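Local coordinates for hypothetical protein PH1952 (Pyrococcus horikoshii, PDB 1ZJJ) that is of uncharacterized function but probably acts as a magnesium-dependent phosphatase of the haloacid dehalogenase (HAD) superfamily, at residues V2-D7 with R32-A37; E204-G209 with G223-M228; F36-N41 with S63-T68; T214-A219 with Y244-V249. One frame throughout, in Å; residues are numbered along the deposited sequence.

Contacts 1, 2 and 3 are neighbouring strand pairs of one six-stranded parallel sheet, in the order 66-68, 36-40, 2-6, 204-209, 225-229, 248-250. Contacts 1 and 3 share F36 and A37, and L39 N lies 2.7 Å from F6 O. Contact 1 joins contact 2 through I5 N, 2.8 Å from W206 O. Contact 4 sets helix 212-221 against the approach to the last strand, its centre about 7 Å from that of contact 2. The magnesium ion sits at the carboxyl ends of the strands: D7 of contact 1 binds it, and the side chain of T40 in contact 3 is about 7 Å from it.

Contact 1 of 4, residues V2-D7 with R32-A37; sequences VAIIFD and RGIPFA. With MG (magnesium ion), chain D.
I4 and I34 meet at an oblique angle, CD1 of I4 coming to 3.9 Å from the CG2 branch of I34. CD1 of I4 runs straight out from CG1 (chi2 175°) to reach this branch. On the same face F6 turns the edge of its ring to F36: CE1 of F6 lies 4.0 Å from CB of F36, which sits close to the F6 ring plane. The F36 ring itself leads away, toward I26 and L29 of helix 22-31, while L25 and L29 also pack on F6. The other face carries I5 and A37, where the CD1 methyl of I5 reaches CB of A37 at 4.1 Å and F200 lies against both residues. Between the two faces the backbones pair in parallel. I4 gives its N-H to P35 O at 2.9 Å, in the carbonyl plane, and receives A37 N on its own O; F6 N then bonds to A37 O at 2.8 Å, nearly straight. Weaker CA-H...O contacts from A3 and I5 supplement the bonds at P35 O and A37 O. One residue beyond the strand, D7 binds magnesium through OD2 at 2.2 Å, while its OD1 accepts a bond from a metal-bound water and forms a salt bridge with K187. D9 O, D210 OD1 and three waters complete the metal shell. An acidic metal ligand immediately after the first strand of a parallel sheet, followed two residues later by a second aspartate, is the signature of the HAD fold and its DxD motif.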
loop_
_atom_site.group_PDB
_atom_site.type_symbol
_atom_site.label_atom_id
_atom_site.label_comp_id
_atom_site.label_asym_id
_atom_site.label_seq_id
_atom_site.Cartn_x
_atom_site.Cartn_y
_atom_site.Cartn_z
ATOM N N VAL B 2 21.829 -14.204 -31.181
ATOM C CA VAL B 2 21.526 -13.398 -30.012
ATOM C C VAL B 2 20.616 -12.198 -30.281
ATOM O O VAL B 2 20.739 -11.519 -31.299
ATOM C CB VAL B 2 22.836 -12.881 -29.388
ATOM C CG1 VAL B 2 22.536 -11.931 -28.220
ATOM C CG2 VAL B 2 23.681 -14.047 -28.901
ATOM N N ALA B 3 19.713 -11.954 -29.334
ATOM C CA ALA B 3 18.788 -10.827 -29.366
ATOM C C ALA B 3 19.025 -10.118 -28.037
ATOM O O ALA B 3 19.122 -10.764 -26.993
ATOM C CB ALA B 3 17.326 -11.312 -29.477
ATOM N N ILE B 4 19.133 -8.798 -28.066
ATOM C CA ILE B 4 19.400 -8.067 -26.841
ATOM C C ILE B 4 18.211 -7.224 -26.399
ATOM O O ILE B 4 17.654 -6.445 -27.171
ATOM C CB ILE B 4 20.658 -7.170 -27.004
ATOM C CG1 ILE B 4 21.830 -8.009 -27.545
ATOM C CG2 ILE B 4 21.037 -6.549 -25.660
ATOM C CD1 ILE B 4 23.089 -7.213 -27.847
ATOM N N ILE B 5 17.824 -7.402 -25.143
ATOM C CA ILE B 5 16.708 -6.670 -24.560
ATOM C C ILE B 5 17.272 -5.601 -23.614
ATOM O O ILE B 5 18.075 -5.913 -22.729
ATOM C CB ILE B 5 15.795 -7.627 -23.755
ATOM C CG1 ILE B 5 15.475 -8.874 -24.588
ATOM C CG2 ILE B 5 14.513 -6.904 -23.341
ATOM C CD1 ILE B 5 14.810 -8.590 -25.920
ATOM N N PHE B 6 16.863 -4.346 -23.803
ATOM C CA PHE B 6 17.345 -3.251 -22.958
ATOM C C PHE B 6 16.284 -2.586 -22.099
ATOM O O PHE B 6 15.201 -2.238 -22.581
ATOM C CB PHE B 6 17.951 -2.105 -23.780
ATOM C CG PHE B 6 19.117 -2.494 -24.643
ATOM C CD1 PHE B 6 18.910 -3.061 -25.892
ATOM C CD2 PHE B 6 20.423 -2.248 -24.223
ATOM C CE1 PHE B 6 19.984 -3.371 -26.720
ATOM C CE2 PHE B 6 21.507 -2.556 -25.044
ATOM C CZ PHE B 6 21.284 -3.118 -26.295
ATOM N N ASP B 7 16.614 -2.387 -20.829
ATOM C CA ASP B 7 15.732 -1.647 -19.940
ATOM C C ASP B 7 16.007 -0.234 -20.446
ATOM O O ASP B 7 17.001 -0.022 -21.142
ATOM C CB ASP B 7 16.189 -1.765 -18.492
ATOM C CG ASP B 7 15.544 -0.727 -17.603
ATOM O OD1 ASP B 7 14.311 -0.776 -17.408
ATOM O OD2 ASP B 7 16.279 0.145 -17.116
ATOM N N ARG B 32 25.271 -5.512 -37.447
ATOM C CA ARG B 32 25.560 -6.911 -37.165
ATOM C C ARG B 32 24.317 -7.779 -37.276
ATOM O O ARG B 32 24.378 -8.994 -37.081
ATOM C CB ARG B 32 26.178 -7.050 -35.769
ATOM C CG ARG B 32 27.584 -6.459 -35.657
ATOM C CD ARG B 32 28.499 -7.048 -36.721
ATOM N NE ARG B 32 29.812 -6.408 -36.755
ATOM C CZ ARG B 32 30.813 -6.691 -35.930
ATOM N NH1 ARG B 32 30.668 -7.613 -34.987
ATOM N NH2 ARG B 32 31.966 -6.049 -36.053
ATOM N N GLY B 33 23.195 -7.146 -37.600
ATOM C CA GLY B 33 21.942 -7.865 -37.737
ATOM C C GLY B 33 21.352 -8.331 -36.418
ATOM O O GLY B 33 20.381 -9.084 -36.406
ATOM N N ILE B 34 21.930 -7.876 -35.309
ATOM C CA ILE B 34 21.479 -8.256 -33.973
ATOM C C ILE B 34 20.120 -7.656 -33.601
ATOM O O ILE B 34 19.980 -6.441 -33.475
ATOM C CB ILE B 34 22.531 -7.833 -32.910
ATOM C CG1 ILE B 34 23.861 -8.538 -33.196
ATOM C CG2 ILE B 34 22.057 -8.196 -31.518
ATOM C CD1 ILE B 34 25.036 -7.999 -32.406
ATOM N N PRO B 35 19.093 -8.507 -33.437
ATOM C CA PRO B 35 17.757 -8.018 -33.075
ATOM C C PRO B 35 17.776 -7.489 -31.645
ATOM O O PRO B 35 18.514 -7.994 -30.799
ATOM C CB PRO B 35 16.880 -9.263 -33.195
ATOM C CG PRO B 35 17.618 -10.131 -34.173
ATOM C CD PRO B 35 19.053 -9.947 -33.740
ATOM N N PHE B 36 16.961 -6.481 -31.370
ATOM C CA PHE B 36 16.906 -5.924 -30.028
ATOM C C PHE B 36 15.543 -5.323 -29.745
ATOM O O PHE B 36 14.752 -5.074 -30.660
ATOM C CB PHE B 36 18.001 -4.861 -29.849
ATOM C CG PHE B 36 17.847 -3.675 -30.755
ATOM C CD1 PHE B 36 17.073 -2.585 -30.371
ATOM C CD2 PHE B 36 18.439 -3.667 -32.018
ATOM C CE1 PHE B 36 16.888 -1.499 -31.233
ATOM C CE2 PHE B 36 18.260 -2.590 -32.879
ATOM C CZ PHE B 36 17.482 -1.503 -32.488
ATOM N N ALA B 37 15.268 -5.109 -28.466
ATOM C CA ALA B 37 14.005 -4.515 -28.052
ATOM C C ALA B 37 14.211 -3.807 -26.727
ATOM O O ALA B 37 15.119 -4.145 -25.967
ATOM C CB ALA B 37 12.937 -5.588 -27.918
HETATM MG MG MG D . 16.045 1.197 -15.245
HETATM O O HOH W 1 14.108 1.796 -15.534
HETATM O O HOH W 2 15.321 -0.616 -14.349
HETATM O O HOH W 3 16.176 2.259 -13.372
#

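Contact 2 of 4, residues E204-G209 with G223-M228; sequences ELWMVG and GMKAIM
A chi1 of 179° swings CG of K225 away from its backbone N, and the chain then bends at chi3 and chi4, while W206 has its CG anti to the carbonyl carbon (chi1 -73°), so that the lysine chain runs alongside the indole. CD of K225 sits over the five-membered ring, 3.6 Å from its centroid and 9° off the normal, a CH-pi contact. CE lies over the same face toward the rim, 3.3 Å from NE1 of W206. At the indole edge NE1 donates to E204 OE1 at 3.1 Å, with the oxygen in the ring plane but the N-H arriving from above the carboxylate plane. A smaller leucine in place of W206 would probably leave the lysine methylenes without their flat support and E204 without this donor. I227 CD1 touches CE3 of W206 obliquely at 3.7 Å. These strands are the two arms of a beta-alpha-beta unit of the Rossmann-like HAD core, connected by helix 212-221 and paired in parallel by four backbone bonds, from K225 N to L205 O through G209 N to I227 O. On the sheet face turned to that helix, the bent chain of M224 carries CE to 3.6 Å from CB of M207, whose side chain also meets D215 and A219. Near the start of the pair, a water donates to both L205 O and G223 O, so L205 O accepts from the water as well as from K225 N.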
loop_
_atom_site.group_PDB
_atom_site.type_symbol
_atom_site.label_atom_id
_atom_site.label_comp_id
_atom_site.label_asym_id
_atom_site.label_seq_id
_atom_site.Cartn_x
_atom_site.Cartn_y
_atom_site.Cartn_z
ATOM N N GLU B 204 18.973 -16.488 -28.493
ATOM C CA GLU B 204 19.651 -16.549 -27.202
ATOM C C GLU B 204 19.396 -15.130 -26.737
ATOM O O GLU B 204 19.792 -14.184 -27.409
ATOM C CB GLU B 204 21.146 -16.768 -27.386
ATOM C CG GLU B 204 21.932 -16.427 -26.149
ATOM C CD GLU B 204 23.423 -16.573 -26.353
ATOM O OE1 GLU B 204 24.169 -16.170 -25.439
ATOM O OE2 GLU B 204 23.853 -17.088 -27.417
ATOM N N LEU B 205 18.733 -14.980 -25.601
ATOM C CA LEU B 205 18.388 -13.658 -25.092
ATOM C C LEU B 205 19.342 -13.075 -24.068
ATOM O O LEU B 205 19.812 -13.779 -23.177
ATOM C CB LEU B 205 16.983 -13.695 -24.476
ATOM C CG LEU B 205 15.832 -14.195 -25.350
ATOM C CD1 LEU B 205 14.547 -14.233 -24.526
ATOM C CD2 LEU B 205 15.679 -13.283 -26.557
ATOM N N TRP B 206 19.614 -11.780 -24.213
ATOM C CA TRP B 206 20.465 -11.034 -23.288
ATOM C C TRP B 206 19.598 -9.919 -22.700
ATOM O O TRP B 206 18.806 -9.302 -23.413
ATOM C CB TRP B 206 21.642 -10.378 -24.008
ATOM C CG TRP B 206 22.732 -11.301 -24.463
ATOM C CD1 TRP B 206 22.711 -12.669 -24.484
ATOM C CD2 TRP B 206 23.990 -10.909 -25.022
ATOM N NE1 TRP B 206 23.881 -13.149 -25.030
ATOM C CE2 TRP B 206 24.682 -12.091 -25.369
ATOM C CE3 TRP B 206 24.597 -9.669 -25.267
ATOM C CZ2 TRP B 206 25.956 -12.073 -25.949
ATOM C CZ3 TRP B 206 25.864 -9.649 -25.845
ATOM C CH2 TRP B 206 26.528 -10.845 -26.180
ATOM N N MET B 207 19.750 -9.668 -21.406
ATOM C CA MET B 207 18.994 -8.617 -20.726
ATOM C C MET B 207 19.981 -7.594 -20.176
ATOM O O MET B 207 20.900 -7.942 -19.440
ATOM C CB MET B 207 18.182 -9.206 -19.572
ATOM C CG MET B 207 17.351 -8.193 -18.792
ATOM S SD MET B 207 16.010 -7.507 -19.781
ATOM C CE MET B 207 16.004 -5.781 -19.221
ATOM N N VAL B 208 19.794 -6.333 -20.543
ATOM C CA VAL B 208 20.673 -5.271 -20.075
ATOM C C VAL B 208 19.868 -4.296 -19.218
ATOM O O VAL B 208 18.918 -3.669 -19.703
ATOM C CB VAL B 208 21.292 -4.499 -21.258
ATOM C CG1 VAL B 208 22.184 -3.397 -20.739
ATOM C CG2 VAL B 208 22.061 -5.451 -22.173
ATOM N N GLY B 209 20.241 -4.170 -17.947
ATOM C CA GLY B 209 19.516 -3.273 -17.056
ATOM C C GLY B 209 20.366 -2.640 -15.975
ATOM O O GLY B 209 21.560 -2.927 -15.863
ATOM N N GLY B 223 16.725 -17.413 -17.593
ATOM C CA GLY B 223 17.895 -17.818 -18.357
ATOM C C GLY B 223 18.428 -16.882 -19.423
ATOM O O GLY B 223 18.928 -17.326 -20.459
ATOM N N MET B 224 18.322 -15.585 -19.179
ATOM C CA MET B 224 18.834 -14.594 -20.113
ATOM C C MET B 224 20.180 -14.163 -19.553
ATOM O O MET B 224 20.358 -14.130 -18.333
ATOM C CB MET B 224 17.922 -13.371 -20.157
ATOM C CG MET B 224 16.482 -13.660 -20.488
ATOM S SD MET B 224 15.486 -12.212 -20.126
ATOM C CE MET B 224 15.865 -11.156 -21.548
ATOM N N LYS B 225 21.131 -13.841 -20.422
ATOM C CA LYS B 225 22.424 -13.380 -19.935
ATOM C C LYS B 225 22.131 -12.103 -19.156
ATOM O O LYS B 225 21.518 -11.173 -19.689
ATOM C CB LYS B 225 23.373 -13.080 -21.099
ATOM C CG LYS B 225 24.738 -12.558 -20.659
ATOM C CD LYS B 225 25.613 -12.182 -21.847
ATOM C CE LYS B 225 26.077 -13.406 -22.616
ATOM N NZ LYS B 225 27.002 -14.236 -21.793
ATOM N N ALA B 226 22.559 -12.063 -17.899
ATOM C CA ALA B 226 22.312 -10.910 -17.034
ATOM C C ALA B 226 23.425 -9.863 -17.090
ATOM O O ALA B 226 24.476 -10.006 -16.453
ATOM C CB ALA B 226 22.098 -11.385 -15.585
ATOM N N ILE B 227 23.183 -8.801 -17.849
ATOM C CA ILE B 227 24.161 -7.733 -17.997
ATOM C C ILE B 227 23.716 -6.476 -17.272
ATOM O O ILE B 227 22.655 -5.925 -17.555
ATOM C CB ILE B 227 24.375 -7.368 -19.478
ATOM C CG1 ILE B 227 24.691 -8.627 -20.292
ATOM C CG2 ILE B 227 25.501 -6.340 -19.596
ATOM C CD1 ILE B 227 24.733 -8.392 -21.793
ATOM N N MET B 228 24.527 -6.019 -16.330
ATOM C CA MET B 228 24.188 -4.814 -15.597
ATOM C C MET B 228 25.120 -3.677 -15.985
ATOM O O MET B 228 26.325 -3.875 -16.165
ATOM C CB MET B 228 24.277 -5.056 -14.086
ATOM C CG MET B 228 23.753 -3.890 -13.258
ATOM S SD MET B 228 23.813 -4.161 -11.469
ATOM C CE MET B 228 25.170 -3.108 -11.002
HETATM O O HOH W 4 20.707 -16.700 -22.692
#

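Contact 3 of 4, residues F36-N41 with S63-T68; sequences FAFLTN and SSIIIT
One face of the F38 ring receives CD1 of I65, 4.1 Å from the centroid and 14° off the normal, displaced toward the rim: a CH-pi contact. I66 CG1 approaches the F38 ring obliquely, 4.3 Å from CD2, and the same I65 methyl also meets CE1 of F36. In I65 a chi1 of 57° and a chi2 of 80° together bring CD1 to both rings. On the opposite sheet face L39 and I67 cross, with CD1 of L39 3.5 Å from CG2 of I67, next to M192 and V196 of helix 190-199. T40 and T68 set their CG2 methyls against each other at 3.8 Å and turn their hydroxyls to other work. OG1 of T40 bonds to N42 N, and T68, at the N-cap of helix 69-80, uses OG1 to hold L71 N. The backbones pair in parallel as arms of a beta-alpha-beta unit round helix 47-56: F38 N bonds to I65 O at 2.8 Å, I67 N to F38 O, and T40 N to I67 O at 2.9 Å. Apolar side-chain contacts and regular backbone bonds thus hold the strands together, while the threonine hydroxyls and L39 O find partners beyond the pair. The bond that L39 O takes from K187 NZ is consistent with this lysine being held beside D7 of the magnesium site.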
loop_
_atom_site.group_PDB
_atom_site.type_symbol
_atom_site.label_atom_id
_atom_site.label_comp_id
_atom_site.label_asym_id
_atom_site.label_seq_id
_atom_site.Cartn_x
_atom_site.Cartn_y
_atom_site.Cartn_z
ATOM N N PHE B 36 16.961 -6.481 -31.370
ATOM C CA PHE B 36 16.906 -5.924 -30.028
ATOM C C PHE B 36 15.543 -5.323 -29.745
ATOM O O PHE B 36 14.752 -5.074 -30.660
ATOM C CB PHE B 36 18.001 -4.861 -29.849
ATOM C CG PHE B 36 17.847 -3.675 -30.755
ATOM C CD1 PHE B 36 17.073 -2.585 -30.371
ATOM C CD2 PHE B 36 18.439 -3.667 -32.018
ATOM C CE1 PHE B 36 16.888 -1.499 -31.233
ATOM C CE2 PHE B 36 18.260 -2.590 -32.879
ATOM C CZ PHE B 36 17.482 -1.503 -32.488
ATOM N N ALA B 37 15.268 -5.109 -28.466
ATOM C CA ALA B 37 14.005 -4.515 -28.052
ATOM C C ALA B 37 14.211 -3.807 -26.727
ATOM O O ALA B 37 15.119 -4.145 -25.967
ATOM C CB ALA B 37 12.937 -5.588 -27.918
ATOM N N PHE B 38 13.379 -2.808 -26.465
ATOM C CA PHE B 38 13.457 -2.062 -25.224
ATOM C C PHE B 38 12.312 -2.577 -24.350
ATOM O O PHE B 38 11.205 -2.833 -24.842
ATOM C CB PHE B 38 13.339 -0.561 -25.509
ATOM C CG PHE B 38 14.451 -0.017 -26.387
ATOM C CD1 PHE B 38 15.613 -0.754 -26.609
ATOM C CD2 PHE B 38 14.344 1.242 -26.968
ATOM C CE1 PHE B 38 16.655 -0.243 -27.396
ATOM C CE2 PHE B 38 15.378 1.764 -27.755
ATOM C CZ PHE B 38 16.537 1.017 -27.969
ATOM N N LEU B 39 12.581 -2.739 -23.062
ATOM C CA LEU B 39 11.586 -3.291 -22.157
ATOM C C LEU B 39 11.471 -2.505 -20.860
ATOM O O LEU B 39 12.330 -2.626 -19.985
ATOM C CB LEU B 39 11.961 -4.752 -21.852
ATOM C CG LEU B 39 10.985 -5.629 -21.056
ATOM C CD1 LEU B 39 9.789 -5.941 -21.938
ATOM C CD2 LEU B 39 11.661 -6.929 -20.616
ATOM N N THR B 40 10.406 -1.711 -20.733
ATOM C CA THR B 40 10.192 -0.913 -19.529
ATOM C C THR B 40 8.978 -1.350 -18.700
ATOM O O THR B 40 7.927 -1.694 -19.253
ATOM C CB THR B 40 10.019 0.584 -19.873
ATOM O OG1 THR B 40 9.804 1.326 -18.667
ATOM C CG2 THR B 40 8.830 0.795 -20.803
ATOM N N ASN B 41 9.139 -1.341 -17.374
ATOM C CA ASN B 41 8.087 -1.688 -16.433
ATOM C C ASN B 41 7.086 -0.545 -16.282
ATOM O O ASN B 41 6.020 -0.690 -15.698
ATOM C CB ASN B 41 8.737 -1.993 -15.082
ATOM C CG ASN B 41 8.874 -3.484 -14.917
ATOM O OD1 ASN B 41 8.558 -4.268 -15.808
ATOM N ND2 ASN B 41 9.368 -3.880 -13.731
ATOM N N SER B 63 8.568 2.249 -32.618
ATOM C CA SER B 63 7.792 1.978 -31.417
ATOM C C SER B 63 7.444 0.484 -31.385
ATOM O O SER B 63 7.006 -0.041 -30.363
ATOM C CB SER B 63 6.504 2.807 -31.422
ATOM O OG SER B 63 5.679 2.433 -32.514
ATOM N N SER B 64 7.653 -0.206 -32.502
ATOM C CA SER B 64 7.341 -1.632 -32.558
ATOM C C SER B 64 8.279 -2.505 -31.719
ATOM O O SER B 64 7.933 -3.636 -31.383
ATOM C CB SER B 64 7.321 -2.135 -34.007
ATOM O OG SER B 64 8.622 -2.202 -34.559
ATOM N N ILE B 65 9.463 -2.004 -31.378
ATOM C CA ILE B 65 10.358 -2.804 -30.553
ATOM C C ILE B 65 10.394 -2.288 -29.115
ATOM O O ILE B 65 11.241 -2.693 -28.322
ATOM C CB ILE B 65 11.799 -2.868 -31.147
ATOM C CG1 ILE B 65 12.380 -1.465 -31.331
ATOM C CG2 ILE B 65 11.775 -3.602 -32.473
ATOM C CD1 ILE B 65 12.930 -0.850 -30.073
ATOM N N ILE B 66 9.469 -1.390 -28.788
ATOM C CA ILE B 66 9.371 -0.833 -27.437
ATOM C C ILE B 66 8.238 -1.534 -26.684
ATOM O O ILE B 66 7.063 -1.350 -27.002
ATOM C CB ILE B 66 9.068 0.684 -27.454
ATOM C CG1 ILE B 66 10.196 1.434 -28.169
ATOM C CG2 ILE B 66 8.899 1.202 -26.016
ATOM C CD1 ILE B 66 9.983 2.943 -28.267
ATOM N N ILE B 67 8.598 -2.337 -25.689
ATOM C CA ILE B 67 7.611 -3.071 -24.902
ATOM C C ILE B 67 7.442 -2.447 -23.526
ATOM O O ILE B 67 8.391 -2.370 -22.746
ATOM C CB ILE B 67 8.038 -4.539 -24.722
ATOM C CG1 ILE B 67 8.308 -5.166 -26.088
ATOM C CG2 ILE B 67 6.957 -5.313 -23.972
ATOM C CD1 ILE B 67 8.937 -6.529 -26.002
ATOM N N THR B 68 6.225 -2.001 -23.241
ATOM C CA THR B 68 5.905 -1.389 -21.961
ATOM C C THR B 68 5.112 -2.409 -21.148
ATOM O O THR B 68 4.528 -3.343 -21.714
ATOM C CB THR B 68 5.032 -0.141 -22.145
ATOM O OG1 THR B 68 3.796 -0.518 -22.769
ATOM C CG2 THR B 68 5.740 0.886 -23.027
#

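Contact 4 of 4, residues T214-A219 with Y244-V249; sequences TDIAFA and YKPDLV
From its CB, 3.9 Å from CG2 of I216, the Y244 side chain runs out across A217 of helix 212-221. A chi1 of -41° brings the ring over A217, and a chi2 of -72° turns its face to the alanine methyl. Ring atom CG is 3.7 Å from A217 CB; CD1 is nearer, at 3.4 Å, and CE1 follows at 3.5 Å. CZ, at the far end of the ring, is still 3.8 Å from the methyl. A217 CB therefore stands over one face, 3.5 Å from the centroid and 16° off the normal, shifted toward the rim: a close CH-pi contact. Replacing Y244 by a serine would probably open a gap over A217 and leave its methyl without the aromatic cover. The contact joins the crossover helix of the HAD core's beta-alpha-beta unit to the segment leading into edge strand 248-250. The I216 and Y244 side chains run antiparallel past each other, and the same CG2 branch of I216 also packs on P246, 4.1 Å from its CG. No hydrogen bond links the two segments directly; K220, one residue beyond 214-219, holds K245 O through its NZ. D247 OD2 bonds to A226 N, tying the segment to strand 225-229.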
loop_
_atom_site.group_PDB
_atom_site.type_symbol
_atom_site.label_atom_id
_atom_site.label_comp_id
_atom_site.label_asym_id
_atom_site.label_seq_id
_atom_site.Cartn_x
_atom_site.Cartn_y
_atom_site.Cartn_z
ATOM N N THR B 214 14.692 -6.018 -10.538
ATOM C CA THR B 214 13.799 -6.249 -11.671
ATOM C C THR B 214 14.553 -6.775 -12.890
ATOM O O THR B 214 14.345 -7.912 -13.316
ATOM C CB THR B 214 13.033 -4.967 -12.082
ATOM O OG1 THR B 214 13.960 -3.902 -12.312
ATOM C CG2 THR B 214 12.046 -4.566 -11.006
ATOM N N ASP B 215 15.442 -5.949 -13.435
ATOM C CA ASP B 215 16.206 -6.332 -14.615
ATOM C C ASP B 215 17.048 -7.599 -14.452
ATOM O O ASP B 215 16.875 -8.565 -15.194
ATOM C CB ASP B 215 17.101 -5.170 -15.048
ATOM C CG ASP B 215 16.308 -3.925 -15.370
ATOM O OD1 ASP B 215 15.280 -4.046 -16.066
ATOM O OD2 ASP B 215 16.709 -2.831 -14.935
ATOM N N ILE B 216 17.954 -7.601 -13.483
ATOM C CA ILE B 216 18.812 -8.763 -13.294
ATOM C C ILE B 216 18.047 -9.979 -12.774
ATOM O O ILE B 216 18.311 -11.106 -13.191
ATOM C CB ILE B 216 19.992 -8.425 -12.359
ATOM C CG1 ILE B 216 20.745 -7.215 -12.913
ATOM C CG2 ILE B 216 20.940 -9.612 -12.252
ATOM C CD1 ILE B 216 21.191 -7.372 -14.367
ATOM N N ALA B 217 17.090 -9.754 -11.878
ATOM C CA ALA B 217 16.301 -10.856 -11.339
ATOM C C ALA B 217 15.563 -11.540 -12.489
ATOM O O ALA B 217 15.441 -12.760 -12.537
ATOM C CB ALA B 217 15.311 -10.328 -10.314
ATOM N N PHE B 218 15.092 -10.722 -13.422
ATOM C CA PHE B 218 14.362 -11.173 -14.596
ATOM C C PHE B 218 15.234 -12.098 -15.448
ATOM O O PHE B 218 14.838 -13.210 -15.782
ATOM C CB PHE B 218 13.945 -9.938 -15.405
ATOM C CG PHE B 218 13.086 -10.232 -16.602
ATOM C CD1 PHE B 218 11.881 -10.910 -16.471
ATOM C CD2 PHE B 218 13.454 -9.758 -17.861
ATOM C CE1 PHE B 218 11.049 -11.110 -17.577
ATOM C CE2 PHE B 218 12.635 -9.949 -18.969
ATOM C CZ PHE B 218 11.427 -10.628 -18.828
ATOM N N ALA B 219 16.431 -11.627 -15.787
ATOM C CA ALA B 219 17.358 -12.396 -16.614
ATOM C C ALA B 219 17.679 -13.760 -16.014
ATOM O O ALA B 219 17.633 -14.775 -16.710
ATOM C CB ALA B 219 18.631 -11.614 -16.820
ATOM N N TYR B 244 20.388 -11.604 -6.660
ATOM C CA TYR B 244 20.563 -11.647 -8.104
ATOM C C TYR B 244 21.973 -11.195 -8.467
ATOM O O TYR B 244 22.411 -10.122 -8.060
ATOM C CB TYR B 244 19.520 -10.736 -8.750
ATOM C CG TYR B 244 18.189 -10.878 -8.071
ATOM C CD1 TYR B 244 17.416 -12.024 -8.243
ATOM C CD2 TYR B 244 17.756 -9.913 -7.174
ATOM C CE1 TYR B 244 16.241 -12.209 -7.523
ATOM C CE2 TYR B 244 16.589 -10.079 -6.446
ATOM C CZ TYR B 244 15.834 -11.226 -6.623
ATOM O OH TYR B 244 14.682 -11.376 -5.890
ATOM N N LYS B 245 22.666 -12.038 -9.230
ATOM C CA LYS B 245 24.037 -11.797 -9.680
ATOM C C LYS B 245 24.189 -11.633 -11.201
ATOM O O LYS B 245 23.864 -12.522 -11.978
ATOM C CB LYS B 245 24.948 -12.937 -9.205
ATOM C CG LYS B 245 25.558 -12.742 -7.835
ATOM C CD LYS B 245 24.488 -12.507 -6.780
ATOM C CE LYS B 245 24.977 -12.957 -5.412
ATOM N NZ LYS B 245 25.294 -11.853 -4.475
ATOM N N PRO B 246 24.709 -10.478 -11.637
ATOM C CA PRO B 246 24.893 -10.230 -13.070
ATOM C C PRO B 246 25.960 -11.159 -13.633
ATOM O O PRO B 246 26.917 -11.488 -12.934
ATOM C CB PRO B 246 25.341 -8.767 -13.127
ATOM C CG PRO B 246 24.783 -8.164 -11.887
ATOM C CD PRO B 246 25.010 -9.273 -10.851
ATOM N N ASP B 247 25.796 -11.573 -14.887
ATOM C CA ASP B 247 26.767 -12.434 -15.543
ATOM C C ASP B 247 27.883 -11.544 -16.062
ATOM O O ASP B 247 29.011 -11.987 -16.262
ATOM C CB ASP B 247 26.132 -13.172 -16.722
ATOM C CG ASP B 247 25.063 -14.136 -16.295
ATOM O OD1 ASP B 247 25.335 -14.933 -15.372
ATOM O OD2 ASP B 247 23.961 -14.107 -16.885
ATOM N N LEU B 248 27.557 -10.277 -16.278
ATOM C CA LEU B 248 28.521 -9.320 -16.794
ATOM C C LEU B 248 28.161 -7.919 -16.323
ATOM O O LEU B 248 26.980 -7.565 -16.253
ATOM C CB LEU B 248 28.520 -9.365 -18.326
ATOM C CG LEU B 248 29.399 -8.380 -19.101
ATOM C CD1 LEU B 248 30.855 -8.818 -19.040
ATOM C CD2 LEU B 248 28.937 -8.334 -20.551
ATOM N N VAL B 249 29.177 -7.135 -15.983
ATOM C CA VAL B 249 28.976 -5.763 -15.538
ATOM C C VAL B 249 29.750 -4.844 -16.474
ATOM O O VAL B 249 30.937 -5.058 -16.727
ATOM C CB VAL B 249 29.486 -5.542 -14.093
ATOM C CG1 VAL B 249 29.217 -4.107 -13.665
ATOM C CG2 VAL B 249 28.809 -6.514 -13.143
#